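Local structure of ATP-dependent 6-phosphofructokinase isozyme 2 (Escherichia coli, 3UMO) at residues 183-188 against 222-227; 134-139 against 163-168. The protein catalyses the ATP-dependent phosphorylation of D-fructose 6-phosphate to fructose 1,6-bisphosphate, the first committing step of glycolysis. One frame throughout, in Å; residues are numbered along the deposited sequence.

Contact 1. Residues 183-188 against 222-227; sequences LVKPNQ and VVSLGP. With ATP (adenosine-5'-triphosphate), chain E; ATP (adenosine-5'-triphosphate), chain I.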
loop_
_atom_site.group_PDB
_atom_site.type_symbol
_atom_site.label_atom_id
_atom_site.label_comp_id
_atom_site.label_asym_id
_atom_site.label_seq_id
_atom_site.Cartn_x
_atom_site.Cartn_y
_atom_site.Cartn_z
ATOM N N LEU A 183 -39.099 -4.912 -5.954
ATOM C CA LEU A 183 -38.106 -4.557 -4.955
ATOM C C LEU A 183 -36.804 -4.182 -5.628
ATOM O O LEU A 183 -36.343 -4.876 -6.530
ATOM C CB LEU A 183 -37.851 -5.743 -4.020
ATOM C CG LEU A 183 -36.688 -5.641 -3.031
ATOM C CD1 LEU A 183 -36.947 -4.570 -1.993
ATOM C CD2 LEU A 183 -36.437 -6.995 -2.359
ATOM N N VAL A 184 -36.204 -3.085 -5.181
ATOM C CA VAL A 184 -34.861 -2.731 -5.626
ATOM C C VAL A 184 -33.980 -2.514 -4.389
ATOM O O VAL A 184 -34.444 -1.961 -3.389
ATOM C CB VAL A 184 -34.883 -1.475 -6.547
ATOM C CG1 VAL A 184 -35.419 -0.257 -5.804
ATOM C CG2 VAL A 184 -33.495 -1.202 -7.134
ATOM N N LYS A 185 -32.732 -2.980 -4.440
ATOM C CA LYS A 185 -31.799 -2.781 -3.326
ATOM C C LYS A 185 -30.552 -2.003 -3.739
ATOM O O LYS A 185 -29.482 -2.583 -3.955
ATOM C CB LYS A 185 -31.375 -4.099 -2.633
ATOM C CG LYS A 185 -30.578 -3.824 -1.324
ATOM C CD LYS A 185 -29.543 -4.887 -0.961
ATOM C CE LYS A 185 -28.332 -4.887 -1.906
ATOM N NZ LYS A 185 -27.645 -3.563 -1.990
ATOM N N PRO A 186 -30.681 -0.678 -3.854
ATOM C CA PRO A 186 -29.445 0.070 -4.059
ATOM C C PRO A 186 -28.689 0.202 -2.743
ATOM O O PRO A 186 -29.309 0.313 -1.680
ATOM C CB PRO A 186 -29.941 1.450 -4.490
ATOM C CG PRO A 186 -31.286 1.593 -3.806
ATOM C CD PRO A 186 -31.870 0.191 -3.771
ATOM N N ASN A 187 -27.363 0.196 -2.798
ATOM C CA ASN A 187 -26.613 0.729 -1.658
ATOM C C ASN A 187 -26.607 2.250 -1.744
ATOM O O ASN A 187 -27.295 2.825 -2.593
ATOM C CB ASN A 187 -25.193 0.150 -1.532
ATOM C CG ASN A 187 -24.289 0.512 -2.698
ATOM O OD1 ASN A 187 -24.559 1.434 -3.473
ATOM N ND2 ASN A 187 -23.184 -0.222 -2.817
ATOM N N GLN A 188 -25.856 2.909 -0.870
ATOM C CA GLN A 188 -25.892 4.372 -0.838
ATOM C C GLN A 188 -25.350 5.008 -2.102
ATOM O O GLN A 188 -25.932 5.964 -2.629
ATOM C CB GLN A 188 -25.151 4.905 0.380
ATOM C CG GLN A 188 -25.870 4.597 1.661
ATOM C CD GLN A 188 -24.982 4.777 2.858
ATOM O OE1 GLN A 188 -24.282 3.847 3.263
ATOM N NE2 GLN A 188 -24.985 5.980 3.426
ATOM N N VAL A 222 -35.223 -0.857 -0.729
ATOM C CA VAL A 222 -34.423 -1.067 0.461
ATOM C C VAL A 222 -33.035 -0.516 0.192
ATOM O O VAL A 222 -32.288 -1.071 -0.611
ATOM C CB VAL A 222 -34.358 -2.558 0.850
ATOM C CG1 VAL A 222 -33.444 -2.761 2.061
ATOM C CG2 VAL A 222 -35.759 -3.070 1.153
ATOM N N VAL A 223 -32.704 0.594 0.842
ATOM C CA VAL A 223 -31.375 1.160 0.702
ATOM C C VAL A 223 -30.469 0.509 1.736
ATOM O O VAL A 223 -30.649 0.690 2.940
ATOM C CB VAL A 223 -31.362 2.674 0.923
ATOM C CG1 VAL A 223 -29.986 3.234 0.565
ATOM C CG2 VAL A 223 -32.444 3.342 0.085
ATOM N N SER A 224 -29.490 -0.255 1.274
ATOM C CA SER A 224 -28.590 -0.902 2.223
ATOM C C SER A 224 -27.447 0.056 2.583
ATOM O O SER A 224 -26.938 0.800 1.734
ATOM C CB SER A 224 -28.105 -2.256 1.701
ATOM O OG SER A 224 -27.289 -2.143 0.538
ATOM N N LEU A 225 -27.076 0.050 3.857
ATOM C CA LEU A 225 -26.230 1.084 4.437
ATOM C C LEU A 225 -24.966 0.505 5.075
ATOM O O LEU A 225 -24.434 1.074 6.035
ATOM C CB LEU A 225 -27.030 1.824 5.505
ATOM C CG LEU A 225 -28.372 2.407 5.056
ATOM C CD1 LEU A 225 -29.134 3.000 6.241
ATOM C CD2 LEU A 225 -28.166 3.451 3.979
ATOM N N GLY A 226 -24.481 -0.615 4.543
ATOM C CA GLY A 226 -23.283 -1.240 5.092
ATOM C C GLY A 226 -23.479 -1.577 6.565
ATOM O O GLY A 226 -24.479 -2.193 6.920
ATOM N N PRO A 227 -22.548 -1.140 7.436
ATOM C CA PRO A 227 -22.672 -1.452 8.868
ATOM C C PRO A 227 -23.868 -0.771 9.537
ATOM O O PRO A 227 -24.258 -1.148 10.641
ATOM C CB PRO A 227 -21.357 -0.924 9.459
ATOM C CG PRO A 227 -20.936 0.164 8.534
ATOM C CD PRO A 227 -21.384 -0.278 7.155
HETATM P PG ATP E . -21.975 -5.663 -1.855
HETATM O O1G ATP E . -22.702 -5.821 -3.144
HETATM O O2G ATP E . -21.617 -7.085 -1.432
HETATM O O3G ATP E . -20.761 -4.807 -1.959
HETATM P PB ATP E . -23.754 -3.797 -0.921
HETATM O O1B ATP E . -22.799 -2.572 -1.048
HETATM O O2B ATP E . -24.799 -3.901 -2.053
HETATM O O3B ATP E . -22.948 -5.162 -0.747
HETATM P PA ATP E . -24.219 -3.327 1.881
HETATM O O1A ATP E . -22.774 -2.933 1.977
HETATM O O2A ATP E . -25.176 -2.270 2.436
HETATM O O3A ATP E . -24.605 -3.665 0.415
HETATM O "O5'" ATP E . -24.384 -4.729 2.653
HETATM C "C5'" ATP E . -25.654 -5.240 2.870
HETATM C "C4'" ATP E . -25.996 -5.624 4.238
HETATM O "O4'" ATP E . -24.898 -6.393 4.775
HETATM C "C3'" ATP E . -26.082 -4.468 5.144
HETATM O "O3'" ATP E . -27.325 -3.875 5.099
HETATM C "C2'" ATP E . -25.766 -5.059 6.456
HETATM O "O2'" ATP E . -26.828 -5.793 6.912
HETATM C "C1'" ATP E . -24.675 -5.998 6.109
HETATM N N9 ATP E . -23.362 -5.370 6.237
HETATM C C8 ATP E . -22.627 -4.851 5.236
HETATM N N7 ATP E . -21.481 -4.367 5.776
HETATM C C5 ATP E . -21.496 -4.580 7.108
HETATM C C6 ATP E . -20.598 -4.304 8.145
HETATM N N6 ATP E . -19.290 -3.618 7.879
HETATM N N1 ATP E . -20.934 -4.661 9.396
HETATM C C2 ATP E . -22.102 -5.274 9.659
HETATM N N3 ATP E . -22.974 -5.552 8.686
HETATM C C4 ATP E . -22.699 -5.223 7.411
HETATM P PG ATP I . -20.063 -1.310 -4.345
HETATM O O1G ATP I . -21.009 -1.970 -3.397
HETATM O O2G ATP I . -20.210 -2.021 -5.692
HETATM O O3G ATP I . -20.383 0.158 -4.491
HETATM P PB ATP I . -17.921 -1.753 -2.541
HETATM O O1B ATP I . -16.391 -2.062 -2.842
HETATM O O2B ATP I . -18.529 -2.886 -1.704
HETATM O O3B ATP I . -18.592 -1.587 -3.975
HETATM P PA ATP I . -17.050 0.756 -1.757
HETATM O O1A ATP I . -16.358 0.859 -3.103
HETATM O O2A ATP I . -17.759 2.074 -1.410
HETATM O O3A ATP I . -18.055 -0.391 -1.775
HETATM O "O5'" ATP I . -15.922 0.466 -0.645
HETATM C "C5'" ATP I . -16.075 -0.526 0.300
HETATM C "C4'" ATP I . -14.928 -0.728 1.171
HETATM O "O4'" ATP I . -13.741 -0.543 0.370
HETATM C "C3'" ATP I . -14.876 0.334 2.180
HETATM O "O3'" ATP I . -15.495 -0.070 3.339
HETATM C "C2'" ATP I . -13.446 0.564 2.393
HETATM O "O2'" ATP I . -12.999 -0.323 3.329
HETATM C "C1'" ATP I . -12.828 0.255 1.083
HETATM N N9 ATP I . -12.508 1.455 0.317
HETATM C C8 ATP I . -13.315 2.040 -0.586
HETATM N N7 ATP I . -12.670 3.119 -1.089
HETATM C C5 ATP I . -11.456 3.214 -0.509
HETATM C C6 ATP I . -10.383 4.106 -0.638
HETATM N N6 ATP I . -10.454 5.266 -1.592
HETATM N N1 ATP I . -9.283 3.907 0.114
HETATM C C2 ATP I . -9.208 2.872 0.973
HETATM N N3 ATP I . -10.217 2.003 1.112
HETATM C C4 ATP I . -11.344 2.147 0.397
HETATM O O HOH W 1 -24.184 1.680 1.340
HETATM O O HOH W 2 -22.585 3.153 5.330
#

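Contact 2. Residues 134-139 against 163-168; sequences LVISGS and CIVDSS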
loop_
_atom_site.group_PDB
_atom_site.type_symbol
_atom_site.label_atom_id
_atom_site.label_comp_id
_atom_site.label_asym_id
_atom_site.label_seq_id
_atom_site.Cartn_x
_atom_site.Cartn_y
_atom_site.Cartn_z
ATOM N N LEU A 134 -38.312 -13.303 -10.027
ATOM C CA LEU A 134 -37.055 -13.246 -10.760
ATOM C C LEU A 134 -36.159 -12.159 -10.186
ATOM O O LEU A 134 -36.530 -10.982 -10.152
ATOM C CB LEU A 134 -37.299 -12.960 -12.241
ATOM C CG LEU A 134 -36.002 -12.770 -13.033
ATOM C CD1 LEU A 134 -35.222 -14.074 -13.050
ATOM C CD2 LEU A 134 -36.299 -12.282 -14.454
ATOM N N VAL A 135 -34.973 -12.552 -9.741
ATOM C CA VAL A 135 -34.002 -11.585 -9.240
ATOM C C VAL A 135 -32.951 -11.297 -10.299
ATOM O O VAL A 135 -32.147 -12.165 -10.638
ATOM C CB VAL A 135 -33.292 -12.093 -7.966
ATOM C CG1 VAL A 135 -32.346 -11.020 -7.422
ATOM C CG2 VAL A 135 -34.308 -12.496 -6.910
ATOM N N ILE A 136 -32.959 -10.074 -10.820
ATOM C CA ILE A 136 -31.960 -9.644 -11.788
ATOM C C ILE A 136 -30.868 -8.899 -11.023
ATOM O O ILE A 136 -31.087 -7.792 -10.527
ATOM C CB ILE A 136 -32.578 -8.725 -12.860
ATOM C CG1 ILE A 136 -33.794 -9.395 -13.493
ATOM C CG2 ILE A 136 -31.547 -8.390 -13.930
ATOM C CD1 ILE A 136 -35.086 -8.647 -13.267
ATOM N N SER A 137 -29.694 -9.513 -10.911
ATOM C CA SER A 137 -28.633 -8.961 -10.076
ATOM C C SER A 137 -27.257 -9.025 -10.739
ATOM O O SER A 137 -26.860 -10.056 -11.287
ATOM C CB SER A 137 -28.583 -9.691 -8.721
ATOM O OG SER A 137 -27.448 -9.276 -7.986
ATOM N N GLY A 138 -26.531 -7.915 -10.684
ATOM C CA GLY A 138 -25.169 -7.884 -11.175
ATOM C C GLY A 138 -24.987 -6.838 -12.251
ATOM O O GLY A 138 -25.934 -6.139 -12.629
ATOM N N SER A 139 -23.762 -6.743 -12.754
ATOM C CA SER A 139 -23.418 -5.764 -13.779
ATOM C C SER A 139 -23.982 -6.126 -15.152
ATOM O O SER A 139 -24.447 -7.250 -15.375
ATOM C CB SER A 139 -21.896 -5.625 -13.879
ATOM O OG SER A 139 -21.291 -6.855 -14.252
ATOM N N CYS A 163 -40.439 -9.000 -10.364
ATOM C CA CYS A 163 -39.021 -8.703 -10.563
ATOM C C CYS A 163 -38.360 -7.954 -9.410
ATOM O O CYS A 163 -38.893 -6.965 -8.897
ATOM C CB CYS A 163 -38.822 -7.934 -11.871
ATOM S SG CYS A 163 -39.277 -8.892 -13.338
ATOM N N ILE A 164 -37.190 -8.447 -9.011
ATOM C CA ILE A 164 -36.362 -7.804 -8.005
ATOM C C ILE A 164 -35.063 -7.413 -8.693
ATOM O O ILE A 164 -34.496 -8.201 -9.453
ATOM C CB ILE A 164 -36.084 -8.771 -6.837
ATOM C CG1 ILE A 164 -37.396 -9.094 -6.110
ATOM C CG2 ILE A 164 -35.049 -8.194 -5.876
ATOM C CD1 ILE A 164 -37.252 -10.153 -5.023
ATOM N N VAL A 165 -34.603 -6.189 -8.455
ATOM C CA VAL A 165 -33.431 -5.683 -9.166
ATOM C C VAL A 165 -32.327 -5.239 -8.214
ATOM O O VAL A 165 -32.579 -4.514 -7.254
ATOM C CB VAL A 165 -33.807 -4.499 -10.087
ATOM C CG1 VAL A 165 -32.567 -3.940 -10.785
ATOM C CG2 VAL A 165 -34.861 -4.921 -11.113
ATOM N N ASP A 166 -31.100 -5.692 -8.475
ATOM C CA ASP A 166 -29.927 -5.206 -7.756
ATOM C C ASP A 166 -28.823 -4.974 -8.779
ATOM O O ASP A 166 -28.235 -5.921 -9.294
ATOM C CB ASP A 166 -29.487 -6.218 -6.697
ATOM C CG ASP A 166 -28.302 -5.734 -5.874
ATOM O OD1 ASP A 166 -27.879 -6.484 -4.970
ATOM O OD2 ASP A 166 -27.793 -4.617 -6.127
ATOM N N SER A 167 -28.559 -3.713 -9.099
ATOM C CA SER A 167 -27.550 -3.406 -10.098
ATOM C C SER A 167 -26.981 -2.025 -9.831
ATOM O O SER A 167 -27.129 -1.486 -8.736
ATOM C CB SER A 167 -28.149 -3.484 -11.505
ATOM O OG SER A 167 -27.135 -3.469 -12.496
ATOM N N SER A 168 -26.314 -1.450 -10.821
ATOM C CA SER A 168 -25.743 -0.122 -10.639
ATOM C C SER A 168 -25.646 0.628 -11.959
ATOM O O SER A 168 -25.914 0.069 -13.027
ATOM C CB SER A 168 -24.354 -0.208 -10.001
ATOM O OG SER A 168 -23.432 -0.864 -10.860
HETATM O O HOH W 3 -27.824 -9.182 -5.372
#

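Contact 1. Residues 183-188 against 222-227
Val222 and Ser224 run alongside 183-188, and two backbone bonds tie the segments together: Val222 N gives its proton to Val184 O (3.0 Å), and Ser224 N to Pro186 O. Between them Val222 O rests against the CA of Lys185. Beyond its main chain, Val222 sends CG2 against CD1 of Leu183 at 3.7 Å, an apolar contact at the strand end away from the nucleotide.

Ser224 faces the ATP. Its OG, held between the backbone N and the carbonyl carbon (chi1 65°), accepts a proton from Lys185 NZ at 2.9 Å and also lies 2.8 Å from the alpha-phosphate oxygen O2A. Lys185 gets there by bending at both CG-CD and CD-CE, which lets NZ donate as well to the beta-phosphate O2B; the lysine thus probably offsets phosphate charge while positioning the serine. Gly226 N adds a bond to O2A. From the other segment Asn187 ND2 reaches O1B of the same ATP nearly straight (3.0 Å, 172°) and makes a weak bond to O3G of a second ATP, probably the one at the allosteric inhibitory site, while its OD1 caps Glu190 N. Asn187, three residues before Glu190, fits the NXXE motif of the ribokinase family, near the magnesium and the phosphates.

Gln188 crosses Leu225 at about a right angle, its CG 3.5 Å from CD2. One water accepts from Gln188 N and lies within hydrogen-bonding distance of OE1 and Ser224 O; a second donates to OE1 and, at 2.9 Å, to Leu225 O.

Lys185 and Ser224 touch Met258 of helix 254-267, and Leu183 and Val222 meet Met275 of helix 272-286. Strand 183-184 edges the parallel sheet beside 162-166, whereas 221-224 pairs with 230-233, so the contact joins the two sheets.

Contact 2. Residues 134-139 against 163-168
Ile136 reaches across to the neighbouring strand, its CD1 lying 4.1 Å from CB of Cys163 and also near CG2 of Val165. Its CG1 stands anti to the carbonyl carbon (chi1 -53°), and chi2 at 117°, far from a staggered value, swings CD1 over this pair. On the other face the side chains of Val135 and Ile164 cross obliquely, CG2 of the valine nearest CB of the isoleucine.

The strands are parallel and in register. Ile164 N to Leu134 O, Ile136 N to Ile164 O (2.8 Å), Asp166 N to Ile136 O and Gly138 N to Asp166 O form the ladder. Past it, Ser167 keeps OG anti to its N (chi1 -168°) and donates to Gly138 O at 2.9 Å, tilted from the carbonyl plane. With an alanine at Ser167, Gly138 O would probably lose this hydroxyl mate, leaving the loops just past the strands less firmly joined.

Ser137 OG donates to a water at 2.6 Å, and that water donates to Asp166 OD1 at 2.7 Å. Apolar packing thus gives way to hydroxyl, water and carboxylate at the strands' C-terminal ends, consistent with a substrate site at Ser139 and a magnesium ion near Asp166.

In the fold
Both contacts are buried, and they meet in one parallel sheet: strand 162-166 of contact 2 is the neighbour of strand 183-184 of contact 1, with probable backbone bonds from Val165 to Leu183 and Lys185. Contact 2, nearer the centre of the chain, closes a beta-alpha-beta unit through helix 146-158 and relies on a regular ladder with apolar side chains. Contact 1 lies at the sheet's edge, where few backbone bonds remain and phosphates, a lysine and waters take over. Helix 254-267 covers side chains of both. Only contact 1 touches a second subunit, through Gln188, Leu225 and Pro227.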